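Local coordinates for NAD-dependent dehydrogenase (Rhizobium meliloti, PDB 4Z0P), which catalyses the NADPH-dependent reduction of glyoxylate and hydroxypyruvate, and is held here with NADPH and oxalate, at residues Val69-Gly74 with His299-Phe304; Ile231-Gly236 with His283-Ser288; Glu264-Glu269 with Val278-His283. One frame throughout, in Å; residues are numbered along the deposited sequence. Where two conformers were deposited one is given.

Interaction 1 of 3, residues Val69-Gly74 with His299-Phe304. With OXD (oxalic acid), chain C.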
loop_
_atom_site.group_PDB
_atom_site.type_symbol
_atom_site.label_atom_id
_atom_site.label_comp_id
_atom_site.label_asym_id
_atom_site.label_seq_id
_atom_site.Cartn_x
_atom_site.Cartn_y
_atom_site.Cartn_z
ATOM N N VAL A 69 -38.157 -8.537 -2.633
ATOM C CA VAL A 69 -36.762 -8.555 -2.161
ATOM C C VAL A 69 -36.209 -7.142 -2.292
ATOM O O VAL A 69 -36.426 -6.480 -3.307
ATOM C CB VAL A 69 -35.849 -9.487 -2.996
ATOM C CG1 VAL A 69 -34.472 -9.644 -2.337
ATOM C CG2 VAL A 69 -36.478 -10.850 -3.216
ATOM N N VAL A 70 -35.511 -6.704 -1.252
ATOM C CA VAL A 70 -34.800 -5.441 -1.217
ATOM C C VAL A 70 -33.311 -5.732 -1.310
ATOM O O VAL A 70 -32.786 -6.587 -0.593
ATOM C CB VAL A 70 -35.137 -4.667 0.053
ATOM C CG1 VAL A 70 -34.428 -3.322 0.068
ATOM C CG2 VAL A 70 -36.634 -4.457 0.158
ATOM N N PHE A 71 -32.625 -5.033 -2.203
ATOM C CA PHE A 71 -31.191 -5.191 -2.394
ATOM C C PHE A 71 -30.479 -3.924 -1.969
ATOM O O PHE A 71 -30.766 -2.876 -2.498
ATOM C CB PHE A 71 -30.867 -5.455 -3.856
ATOM C CG PHE A 71 -31.439 -6.742 -4.360
ATOM C CD1 PHE A 71 -30.735 -7.920 -4.205
ATOM C CD2 PHE A 71 -32.678 -6.776 -4.969
ATOM C CE1 PHE A 71 -31.265 -9.125 -4.636
ATOM C CE2 PHE A 71 -33.206 -7.993 -5.438
ATOM C CZ PHE A 71 -32.475 -9.158 -5.263
ATOM N N SER A 72 -29.575 -4.036 -1.010
ATOM C CA SER A 72 -28.703 -2.908 -0.680
ATOM C C SER A 72 -27.643 -2.715 -1.762
ATOM O O SER A 72 -27.026 -3.669 -2.230
ATOM C CB SER A 72 -28.004 -3.147 0.672
ATOM O OG SER A 72 -27.177 -2.035 0.998
ATOM N N GLY A 73 -27.366 -1.463 -2.088
ATOM C CA GLY A 73 -26.236 -1.131 -2.947
ATOM C C GLY A 73 -24.859 -1.244 -2.314
ATOM O O GLY A 73 -23.831 -1.104 -3.019
ATOM N N GLY A 74 -24.817 -1.493 -1.001
ATOM C CA GLY A 74 -23.567 -1.622 -0.260
ATOM C C GLY A 74 -23.571 -2.859 0.606
ATOM O O GLY A 74 -24.580 -3.573 0.730
ATOM N N HIS A 299 -28.365 -12.044 -10.567
ATOM C CA HIS A 299 -28.102 -13.435 -10.151
ATOM C C HIS A 299 -29.040 -13.838 -9.018
ATOM O O HIS A 299 -29.642 -14.914 -9.064
ATOM C CB HIS A 299 -26.624 -13.607 -9.761
ATOM C CG HIS A 299 -26.265 -14.992 -9.302
ATOM N ND1 HIS A 299 -26.352 -16.097 -10.122
ATOM C CD2 HIS A 299 -25.805 -15.446 -8.110
ATOM C CE1 HIS A 299 -25.975 -17.173 -9.454
ATOM N NE2 HIS A 299 -25.641 -16.807 -8.228
ATOM N N GLN A 300 -29.209 -12.953 -8.035
ATOM C CA GLN A 300 -30.104 -13.226 -6.902
ATOM C C GLN A 300 -31.569 -13.279 -7.312
ATOM O O GLN A 300 -32.309 -14.142 -6.825
ATOM C CB GLN A 300 -29.896 -12.215 -5.768
ATOM C CG GLN A 300 -28.523 -12.326 -5.116
ATOM C CD GLN A 300 -28.180 -13.749 -4.639
ATOM O OE1 GLN A 300 -28.993 -14.410 -3.999
ATOM N NE2 GLN A 300 -26.973 -14.222 -4.957
ATOM N N ILE A 301 -31.985 -12.374 -8.198
ATOM C CA ILE A 301 -33.341 -12.436 -8.765
ATOM C C ILE A 301 -33.557 -13.807 -9.435
ATOM O O ILE A 301 -34.593 -14.440 -9.228
ATOM C CB ILE A 301 -33.620 -11.294 -9.767
ATOM C CG1 ILE A 301 -33.773 -9.966 -9.024
ATOM C CG2 ILE A 301 -34.898 -11.568 -10.563
ATOM C CD1 ILE A 301 -33.775 -8.720 -9.892
ATOM N N ALA A 302 -32.587 -14.272 -10.222
ATOM C CA ALA A 302 -32.748 -15.542 -10.935
ATOM C C ALA A 302 -32.866 -16.705 -9.954
ATOM O O ALA A 302 -33.692 -17.613 -10.138
ATOM C CB ALA A 302 -31.602 -15.771 -11.913
ATOM N N ARG A 303 -32.057 -16.682 -8.905
ATOM C CA ARG A 303 -32.171 -17.687 -7.848
ATOM C C ARG A 303 -33.565 -17.655 -7.205
ATOM O O ARG A 303 -34.209 -18.687 -7.055
ATOM C CB ARG A 303 -31.096 -17.488 -6.776
ATOM C CG ARG A 303 -29.678 -17.835 -7.218
ATOM C CD ARG A 303 -28.683 -17.560 -6.093
ATOM N NE ARG A 303 -28.919 -18.429 -4.942
ATOM C CZ ARG A 303 -28.481 -19.682 -4.819
ATOM N NH1 ARG A 303 -27.750 -20.261 -5.772
ATOM N NH2 ARG A 303 -28.783 -20.374 -3.726
ATOM N N PHE A 304 -34.012 -16.461 -6.835
ATOM C CA PHE A 304 -35.301 -16.260 -6.174
ATOM C C PHE A 304 -36.437 -16.832 -6.996
ATOM O O PHE A 304 -37.262 -17.611 -6.491
ATOM C CB PHE A 304 -35.530 -14.761 -5.945
ATOM C CG PHE A 304 -36.752 -14.443 -5.131
ATOM C CD1 PHE A 304 -36.823 -14.801 -3.787
ATOM C CD2 PHE A 304 -37.834 -13.776 -5.702
ATOM C CE1 PHE A 304 -37.952 -14.506 -3.026
ATOM C CE2 PHE A 304 -38.973 -13.475 -4.944
ATOM C CZ PHE A 304 -39.028 -13.839 -3.605
HETATM C C1 OXD C . -20.984 -0.068 1.972
HETATM C C2 OXD C . -20.498 1.306 2.037
HETATM O O3 OXD C . -20.794 -0.759 0.939
HETATM O O4 OXD C . -20.413 1.977 0.998
HETATM O O5 OXD C . -21.599 -0.514 2.964
HETATM O O6 OXD C . -20.183 1.792 3.133
#
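Gln300 and Phe304, which meet Phe71 and Val69 respectively, are joined by a helical bond: Phe304 N donates to Gln300 O at 2.9 Å. No hydrogen bond runs from the helix to the strand, and the contact itself is apolar. Val69 puts its CG2 methyl squarely over the Phe304 ring, 3.8 Å from the centroid and only 3° off the normal, a CH-pi contact in which the methyl meets all six ring carbons about equally. The ring comes to lie under that methyl because Phe304 CG is anti to its backbone N (chi1 -173°). The other Val69 methyl, CG1, rests on one face of the Phe71 ring toward the rim, so one valine packs both phenylalanines. Phe71 meets the helix with its far end: CE1 comes edge-on to Gln300 CB at 3.6 Å, while CZ lies 4.1 Å from Ile301 CG1, the two side chains crossing at about a right angle. Gln300 offers only its CB here; the chain bends at chi2 and carries the amide away from the strand, where NE2 donates to Glu311. Past the strand end, the Ser72 hydroxyl donates to Gly74 O at 3.0 Å and fastens the turn, whose Gly74 CA lies 3.1 Å from oxalate O3; a CB there would probably collide with that oxygen. Strand 69-72 lies between 50-54 and 91-92 in the parallel five-stranded sheet that carries this part of the oxalate pocket. The 299-304 part of helix 290-305 runs nearly antiparallel to the strand, the axes of the two short segments 10.8 Å apart, with Tyr50 of strand 50-54 touching Val69, Ile301 and Phe304, and Val92 of strand 91-92 packing against Val69 and Phe71.

Interaction 2 of 3, residues Ile231-Gly236 with His283-Ser288. With NDP (NADPH dihydro-nicotinamide-adenine-dinucleotide phosphate), chain H; OXD (oxalic acid), chain C.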
loop_
_atom_site.group_PDB
_atom_site.type_symbol
_atom_site.label_atom_id
_atom_site.label_comp_id
_atom_site.label_asym_id
_atom_site.label_seq_id
_atom_site.Cartn_x
_atom_site.Cartn_y
_atom_site.Cartn_z
ATOM N N ILE A 231 -7.368 2.930 12.524
ATOM C CA ILE A 231 -7.786 2.967 11.118
ATOM C C ILE A 231 -9.210 2.451 11.063
ATOM O O ILE A 231 -9.479 1.311 11.506
ATOM C CB ILE A 231 -6.875 2.064 10.277
ATOM C CG1 ILE A 231 -5.444 2.612 10.264
ATOM C CG2 ILE A 231 -7.428 1.854 8.858
ATOM C CD1 ILE A 231 -4.440 1.548 9.888
ATOM N N ASN A 232 -10.149 3.286 10.620
ATOM C CA ASN A 232 -11.546 2.841 10.547
ATOM C C ASN A 232 -12.172 3.019 9.184
ATOM O O ASN A 232 -12.203 4.128 8.646
ATOM C CB ASN A 232 -12.418 3.547 11.589
ATOM C CG ASN A 232 -13.810 2.908 11.746
ATOM O OD1 ASN A 232 -14.064 1.771 11.334
ATOM N ND2 ASN A 232 -14.698 3.636 12.379
ATOM N N ALA A 233 -12.660 1.922 8.623
ATOM C CA ALA A 233 -13.456 1.966 7.395
ATOM C C ALA A 233 -14.745 1.178 7.512
ATOM O O ALA A 233 -15.344 0.811 6.483
ATOM C CB ALA A 233 -12.646 1.475 6.199
ATOM N N GLY A 234 -15.199 0.964 8.743
ATOM C CA GLY A 234 -16.486 0.328 8.990
ATOM C C GLY A 234 -17.600 1.349 8.917
ATOM O O GLY A 234 -18.105 1.676 7.823
ATOM N N ARG A 235 -17.972 1.883 10.081
ATOM C CA ARG A 235 -18.954 2.957 10.144
ATOM C C ARG A 235 -18.553 3.966 11.182
ATOM O O ARG A 235 -18.000 3.617 12.229
ATOM C CB ARG A 235 -20.321 2.390 10.514
ATOM C CG ARG A 235 -21.016 1.637 9.393
ATOM C CD ARG A 235 -21.532 2.611 8.370
ATOM N NE ARG A 235 -22.215 1.994 7.249
ATOM C CZ ARG A 235 -21.654 1.606 6.122
ATOM N NH1 ARG A 235 -20.339 1.701 5.928
ATOM N NH2 ARG A 235 -22.412 1.106 5.164
ATOM N N GLY A 236 -18.875 5.222 10.908
ATOM C CA GLY A 236 -18.592 6.316 11.816
ATOM C C GLY A 236 -19.268 6.231 13.161
ATOM O O GLY A 236 -18.693 6.605 14.181
ATOM N N HIS A 283 -15.521 8.504 2.711
ATOM C CA HIS A 283 -16.294 7.261 2.641
ATOM C C HIS A 283 -16.190 6.621 1.256
ATOM O O HIS A 283 -17.185 6.379 0.555
ATOM C CB HIS A 283 -17.720 7.499 3.088
ATOM C CG HIS A 283 -18.457 6.248 3.437
ATOM N ND1 HIS A 283 -19.473 6.241 4.362
ATOM C CD2 HIS A 283 -18.345 4.974 2.993
ATOM C CE1 HIS A 283 -19.962 5.021 4.471
ATOM N NE2 HIS A 283 -19.293 4.235 3.656
ATOM N N VAL A 284 -14.944 6.383 0.871
ATOM C CA VAL A 284 -14.566 5.800 -0.410
ATOM C C VAL A 284 -13.648 4.570 -0.270
ATOM O O VAL A 284 -12.976 4.159 -1.233
ATOM C CB VAL A 284 -13.898 6.859 -1.329
ATOM C CG1 VAL A 284 -14.925 7.861 -1.829
ATOM C CG2 VAL A 284 -12.721 7.569 -0.646
ATOM N N ALA A 285 -13.592 3.940 0.911
ATOM C CA ALA A 285 -12.636 2.848 1.078
ATOM C C ALA A 285 -12.943 1.713 0.091
ATOM O O ALA A 285 -12.028 1.158 -0.507
ATOM C CB ALA A 285 -12.620 2.330 2.508
ATOM N N ALA A 286 -14.228 1.408 -0.101
ATOM C CA ALA A 286 -14.595 0.419 -1.122
ATOM C C ALA A 286 -15.851 0.872 -1.821
ATOM O O ALA A 286 -16.965 0.720 -1.290
ATOM C CB ALA A 286 -14.776 -0.948 -0.497
ATOM N N SER A 287 -15.672 1.479 -2.992
ATOM C CA SER A 287 -16.814 1.954 -3.813
ATOM C C SER A 287 -17.551 0.757 -4.391
ATOM O O SER A 287 -16.941 -0.269 -4.688
ATOM C CB SER A 287 -16.299 2.834 -4.955
ATOM O OG SER A 287 -15.801 4.052 -4.401
ATOM N N SER A 288 -18.857 0.884 -4.572
ATOM C CA SER A 288 -19.627 -0.166 -5.244
ATOM C C SER A 288 -19.498 0.000 -6.777
ATOM O O SER A 288 -19.855 1.038 -7.327
ATOM C CB SER A 288 -21.106 -0.097 -4.832
ATOM O OG SER A 288 -21.299 -0.516 -3.495
HETATM P PA NDP H . -19.569 -9.211 7.482
HETATM O O1A NDP H . -21.000 -9.376 7.967
HETATM O O2A NDP H . -19.045 -10.227 6.522
HETATM O O5B NDP H . -18.659 -9.217 8.778
HETATM C C5B NDP H . -18.977 -8.533 9.972
HETATM C C4B NDP H . -18.013 -8.979 11.036
HETATM O O4B NDP H . -18.242 -8.157 12.178
HETATM C C3B NDP H . -18.208 -10.424 11.493
HETATM O O3B NDP H . -16.921 -10.966 11.769
HETATM C C2B NDP H . -19.011 -10.274 12.767
HETATM O O2B NDP H . -18.836 -11.313 13.711
HETATM C C1B NDP H . -18.409 -9.002 13.303
HETATM N N9A NDP H . -19.304 -8.404 14.308
HETATM C C8A NDP H . -20.525 -7.853 14.162
HETATM N N7A NDP H . -21.044 -7.412 15.285
HETATM C C5A NDP H . -20.091 -7.698 16.221
HETATM C C6A NDP H . -20.028 -7.510 17.616
HETATM N N6A NDP H . -21.021 -6.915 18.318
HETATM N N1A NDP H . -18.910 -7.922 18.275
HETATM C C2A NDP H . -17.927 -8.509 17.576
HETATM N N3A NDP H . -17.881 -8.749 16.262
HETATM C C4A NDP H . -19.001 -8.304 15.635
HETATM O O3 NDP H . -19.514 -7.699 6.916
HETATM P PN NDP H . -18.434 -7.227 5.800
HETATM O O1N NDP H . -17.066 -7.683 6.179
HETATM O O2N NDP H . -18.941 -7.523 4.433
HETATM O O5D NDP H . -18.616 -5.655 5.977
HETATM C C5D NDP H . -18.271 -5.055 7.209
HETATM C C4D NDP H . -18.731 -3.605 7.248
HETATM O O4D NDP H . -17.863 -2.785 6.462
HETATM C C3D NDP H . -20.102 -3.305 6.657
HETATM O O3D NDP H . -21.146 -3.640 7.593
HETATM C C2D NDP H . -20.077 -1.824 6.338
HETATM O O2D NDP H . -20.558 -1.057 7.457
HETATM C C1D NDP H . -18.555 -1.580 6.173
HETATM N N1N NDP H . -18.194 -1.135 4.825
HETATM C C2N NDP H . -17.634 0.119 4.613
HETATM C C3N NDP H . -17.273 0.544 3.369
HETATM C C7N NDP H . -16.528 1.823 3.125
HETATM O O7N NDP H . -16.488 2.259 1.958
HETATM N N7N NDP H . -15.961 2.459 4.127
HETATM C C4N NDP H . -17.542 -0.327 2.199
HETATM C C5N NDP H . -18.160 -1.639 2.515
HETATM C C6N NDP H . -18.436 -2.007 3.753
HETATM P P2B NDP H . -19.494 -12.765 13.483
HETATM O O1X NDP H . -18.664 -13.370 12.380
HETATM O O2X NDP H . -19.267 -13.421 14.833
HETATM O O3X NDP H . -20.918 -12.547 13.129
HETATM C C1 OXD C . -20.984 -0.068 1.972
HETATM C C2 OXD C . -20.498 1.306 2.037
HETATM O O3 OXD C . -20.794 -0.759 0.939
HETATM O O4 OXD C . -20.413 1.977 0.998
HETATM O O5 OXD C . -21.599 -0.514 2.964
HETATM O O6 OXD C . -20.183 1.792 3.133
#
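Ala233 and Ala285 form the close, buried half of this contact, their CB atoms 3.8 Å apart beside the nicotinamide amide. That amide is held at both ends: N7N donates to Ala233 O at 2.9 Å, and Ala286 N donates to O7N at 3.2 Å, which fixes the amide's rotation and probably steadies the ring beside the oxalate. In the other half Arg235 NH1 and His283 NE2 stay 3.6 Å apart with no bond of their own and are bridged by oxalate; the partly exposed histidine is the more open side, and Trp130 of the second subunit packs on it. Oxalate O6 lies at the histidine ring edge and accepts from His283 NE2 at 2.7 Å, from Arg235 NH1 at 2.8 Å and weakly from Arg235 NH2, which also donates to O5 at 2.9 Å. The guanidinium is sandwiched, with His283 CE1 over one face and the NADPH ribose O2D over the other. A bend at chi2 (-74°) folds the arginine back, so that NH1 also reaches Gly234 O, and NE forms a salt bridge with Asp78. The Asn232 side chain closes an Asx turn on Gly234 N. Strand 229-232, between 196-199 and 255-258 in the parallel Rossmann sheet, delivers the first segment, and the second leads into helix 290-305; Trp106 of helix 97-115 packs against both alanines.

Interaction 3 of 3, residues Glu264-Glu269 with Val278-His283. With NDP (NADPH dihydro-nicotinamide-adenine-dinucleotide phosphate), chain H; OXD (oxalic acid), chain C.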
loop_
_atom_site.group_PDB
_atom_site.type_symbol
_atom_site.label_atom_id
_atom_site.label_comp_id
_atom_site.label_asym_id
_atom_site.label_seq_id
_atom_site.Cartn_x
_atom_site.Cartn_y
_atom_site.Cartn_z
ATOM N N GLU A 264 -21.831 12.298 8.380
ATOM C CA GLU A 264 -21.284 12.470 7.037
ATOM C C GLU A 264 -22.283 13.266 6.200
ATOM O O GLU A 264 -23.494 13.125 6.419
ATOM C CB GLU A 264 -21.045 11.116 6.354
ATOM C CG GLU A 264 -20.031 10.264 7.084
ATOM C CD GLU A 264 -19.816 8.885 6.480
ATOM O OE1 GLU A 264 -20.379 8.541 5.416
ATOM O OE2 GLU A 264 -19.049 8.132 7.092
ATOM N N PRO A 265 -21.821 14.108 5.284
ATOM C CA PRO A 265 -20.397 14.401 5.057
ATOM C C PRO A 265 -19.768 15.112 6.234
ATOM O O PRO A 265 -20.455 15.833 6.970
ATOM C CB PRO A 265 -20.409 15.313 3.846
ATOM C CG PRO A 265 -21.773 15.866 3.762
ATOM C CD PRO A 265 -22.691 14.836 4.339
ATOM N N LEU A 266 -18.472 14.906 6.414
ATOM C CA LEU A 266 -17.761 15.477 7.535
ATOM C C LEU A 266 -17.847 16.992 7.479
ATOM O O LEU A 266 -17.559 17.588 6.434
ATOM C CB LEU A 266 -16.312 15.032 7.533
ATOM C CG LEU A 266 -15.429 15.559 8.670
ATOM C CD1 LEU A 266 -15.911 15.121 10.044
ATOM C CD2 LEU A 266 -14.017 15.089 8.394
ATOM N N SER A 267 -18.218 17.606 8.602
ATOM C CA SER A 267 -18.341 19.048 8.668
ATOM C C SER A 267 -17.081 19.748 8.160
ATOM O O SER A 267 -15.972 19.347 8.521
ATOM C CB SER A 267 -18.543 19.502 10.108
ATOM O OG SER A 267 -18.539 20.910 10.172
ATOM N N PRO A 268 -17.236 20.825 7.382
ATOM C CA PRO A 268 -16.055 21.627 7.041
ATOM C C PRO A 268 -15.326 22.211 8.240
ATOM O O PRO A 268 -14.164 22.583 8.104
ATOM C CB PRO A 268 -16.608 22.752 6.168
ATOM C CG PRO A 268 -17.953 22.291 5.720
ATOM C CD PRO A 268 -18.459 21.324 6.726
ATOM N N GLU A 269 -16.001 22.301 9.393
ATOM C CA GLU A 269 -15.386 22.860 10.598
ATOM C C GLU A 269 -14.623 21.802 11.422
ATOM O O GLU A 269 -14.016 22.123 12.442
ATOM C CB GLU A 269 -16.465 23.543 11.448
ATOM C CG GLU A 269 -17.310 24.544 10.669
ATOM C CD GLU A 269 -16.481 25.572 9.930
ATOM O OE1 GLU A 269 -15.504 26.077 10.523
ATOM O OE2 GLU A 269 -16.804 25.882 8.758
ATOM N N VAL A 278 -3.528 12.474 10.647
ATOM C CA VAL A 278 -4.814 11.909 10.259
ATOM C C VAL A 278 -4.997 11.976 8.769
ATOM O O VAL A 278 -4.829 13.040 8.163
ATOM C CB VAL A 278 -6.020 12.619 10.919
ATOM C CG1 VAL A 278 -7.312 11.931 10.507
ATOM C CG2 VAL A 278 -5.889 12.572 12.439
ATOM N N TYR A 279 -5.344 10.833 8.176
ATOM C CA TYR A 279 -5.728 10.760 6.775
ATOM C C TYR A 279 -7.230 10.680 6.648
ATOM O O TYR A 279 -7.840 9.757 7.178
ATOM C CB TYR A 279 -5.166 9.524 6.107
ATOM C CG TYR A 279 -3.668 9.484 6.048
ATOM C CD1 TYR A 279 -2.976 10.276 5.152
ATOM C CD2 TYR A 279 -2.942 8.715 6.927
ATOM C CE1 TYR A 279 -1.600 10.231 5.070
ATOM C CE2 TYR A 279 -1.548 8.674 6.893
ATOM C CZ TYR A 279 -0.873 9.440 5.961
ATOM O OH TYR A 279 0.485 9.378 5.898
ATOM N N VAL A 280 -7.832 11.642 5.969
ATOM C CA VAL A 280 -9.294 11.656 5.780
ATOM C C VAL A 280 -9.629 11.286 4.336
ATOM O O VAL A 280 -9.112 11.900 3.403
ATOM C CB VAL A 280 -9.885 13.068 6.066
ATOM C CG1 VAL A 280 -11.353 13.180 5.672
ATOM C CG2 VAL A 280 -9.675 13.436 7.523
ATOM N N THR A 281 -10.525 10.320 4.172
ATOM C CA THR A 281 -11.129 10.024 2.891
ATOM C C THR A 281 -12.640 10.044 3.028
ATOM O O THR A 281 -13.171 9.739 4.107
ATOM C CB THR A 281 -10.610 8.702 2.264
ATOM O OG1 THR A 281 -10.668 7.621 3.222
ATOM C CG2 THR A 281 -9.198 8.877 1.716
ATOM N N PRO A 282 -13.345 10.436 1.945
ATOM C CA PRO A 282 -14.793 10.723 2.082
ATOM C C PRO A 282 -15.687 9.503 1.857
ATOM O O PRO A 282 -16.502 9.462 0.920
ATOM C CB PRO A 282 -14.997 11.804 1.031
ATOM C CG PRO A 282 -14.009 11.427 -0.056
ATOM C CD PRO A 282 -12.789 11.036 0.715
ATOM N N HIS A 283 -15.521 8.504 2.711
ATOM C CA HIS A 283 -16.294 7.261 2.641
ATOM C C HIS A 283 -16.190 6.621 1.256
ATOM O O HIS A 283 -17.185 6.379 0.555
ATOM C CB HIS A 283 -17.720 7.499 3.088
ATOM C CG HIS A 283 -18.457 6.248 3.437
ATOM N ND1 HIS A 283 -19.473 6.241 4.362
ATOM C CD2 HIS A 283 -18.345 4.974 2.993
ATOM C CE1 HIS A 283 -19.962 5.021 4.471
ATOM N NE2 HIS A 283 -19.293 4.235 3.656
HETATM P PA NDP H . -19.569 -9.211 7.482
HETATM O O1A NDP H . -21.000 -9.376 7.967
HETATM O O2A NDP H . -19.045 -10.227 6.522
HETATM O O5B NDP H . -18.659 -9.217 8.778
HETATM C C5B NDP H . -18.977 -8.533 9.972
HETATM C C4B NDP H . -18.013 -8.979 11.036
HETATM O O4B NDP H . -18.242 -8.157 12.178
HETATM C C3B NDP H . -18.208 -10.424 11.493
HETATM O O3B NDP H . -16.921 -10.966 11.769
HETATM C C2B NDP H . -19.011 -10.274 12.767
HETATM O O2B NDP H . -18.836 -11.313 13.711
HETATM C C1B NDP H . -18.409 -9.002 13.303
HETATM N N9A NDP H . -19.304 -8.404 14.308
HETATM C C8A NDP H . -20.525 -7.853 14.162
HETATM N N7A NDP H . -21.044 -7.412 15.285
HETATM C C5A NDP H . -20.091 -7.698 16.221
HETATM C C6A NDP H . -20.028 -7.510 17.616
HETATM N N6A NDP H . -21.021 -6.915 18.318
HETATM N N1A NDP H . -18.910 -7.922 18.275
HETATM C C2A NDP H . -17.927 -8.509 17.576
HETATM N N3A NDP H . -17.881 -8.749 16.262
HETATM C C4A NDP H . -19.001 -8.304 15.635
HETATM O O3 NDP H . -19.514 -7.699 6.916
HETATM P PN NDP H . -18.434 -7.227 5.800
HETATM O O1N NDP H . -17.066 -7.683 6.179
HETATM O O2N NDP H . -18.941 -7.523 4.433
HETATM O O5D NDP H . -18.616 -5.655 5.977
HETATM C C5D NDP H . -18.271 -5.055 7.209
HETATM C C4D NDP H . -18.731 -3.605 7.248
HETATM O O4D NDP H . -17.863 -2.785 6.462
HETATM C C3D NDP H . -20.102 -3.305 6.657
HETATM O O3D NDP H . -21.146 -3.640 7.593
HETATM C C2D NDP H . -20.077 -1.824 6.338
HETATM O O2D NDP H . -20.558 -1.057 7.457
HETATM C C1D NDP H . -18.555 -1.580 6.173
HETATM N N1N NDP H . -18.194 -1.135 4.825
HETATM C C2N NDP H . -17.634 0.119 4.613
HETATM C C3N NDP H . -17.273 0.544 3.369
HETATM C C7N NDP H . -16.528 1.823 3.125
HETATM O O7N NDP H . -16.488 2.259 1.958
HETATM N N7N NDP H . -15.961 2.459 4.127
HETATM C C4N NDP H . -17.542 -0.327 2.199
HETATM C C5N NDP H . -18.160 -1.639 2.515
HETATM C C6N NDP H . -18.436 -2.007 3.753
HETATM P P2B NDP H . -19.494 -12.765 13.483
HETATM O O1X NDP H . -18.664 -13.370 12.380
HETATM O O2X NDP H . -19.267 -13.421 14.833
HETATM O O3X NDP H . -20.918 -12.547 13.129
HETATM C C1 OXD C . -20.984 -0.068 1.972
HETATM C C2 OXD C . -20.498 1.306 2.037
HETATM O O3 OXD C . -20.794 -0.759 0.939
HETATM O O4 OXD C . -20.413 1.977 0.998
HETATM O O5 OXD C . -21.599 -0.514 2.964
HETATM O O6 OXD C . -20.183 1.792 3.133
#
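His283 turns its CG anti to the backbone N (chi1 -163°), and Glu264, with CG beside its own backbone N (chi1 -62°), stretches out beyond CG to meet the ring. The histidine backbone is itself in the left-handed region, as the last residue of an inverse gamma turn centred on Pro282. His283 ND1 donates to Glu264 OE1 at 2.7 Å in a nearly straight bond. The acceptor lies in the ring plane and uses its syn lone pair, yet the carboxylate stands almost upright to the imidazole, the planes 87° apart. Glu264 OE2 accepts from Phe261 N, so a second-shell backbone amide helps to position the carboxylate that holds the ring, which probably keeps NE2 aimed at the oxalate. An alanine here removes both ring nitrogens and would probably leave Glu264 OE1 without its donor, O6 with Arg235 alone of the two side chains that grip it, and a gap between Glu264 and the ligand. Farther from the ligand the contact is apolar and buried, though not tight: Leu266 CD2 approaches Val280 CG1 at 4.3 Å, with Trp273 touching both side chains. Trp130 of the second subunit packs on Glu264, Pro265 and Leu266. A histidine bonded to a glutamate and facing the substrate pocket is the arrangement of D-isomer-specific 2-hydroxyacid dehydrogenases, where the histidine is generally taken as the acid-base group, probably here too.

Interaction 1 is buried packing of helix 290-305 on the five-stranded sheet, without a cross-segment hydrogen bond. Interaction 2, also buried, lies near the centre of the chain and works largely through bound NADPH and oxalate, whereas interaction 3 is partly buried and has a direct side-chain hydrogen bond. Interactions 2 and 3 share His283, and both reach the seven-stranded sheet and touch the second subunit. Oxalate ties all three together: Gly74 touches it from one domain, Arg235 and His283 hold it from the other. Ser288, hydrogen-bonded to Gly73 O, joins interaction 2 directly to interaction 1, while interactions 1 and 3 lie on opposite sides of the chain's centre and do not touch.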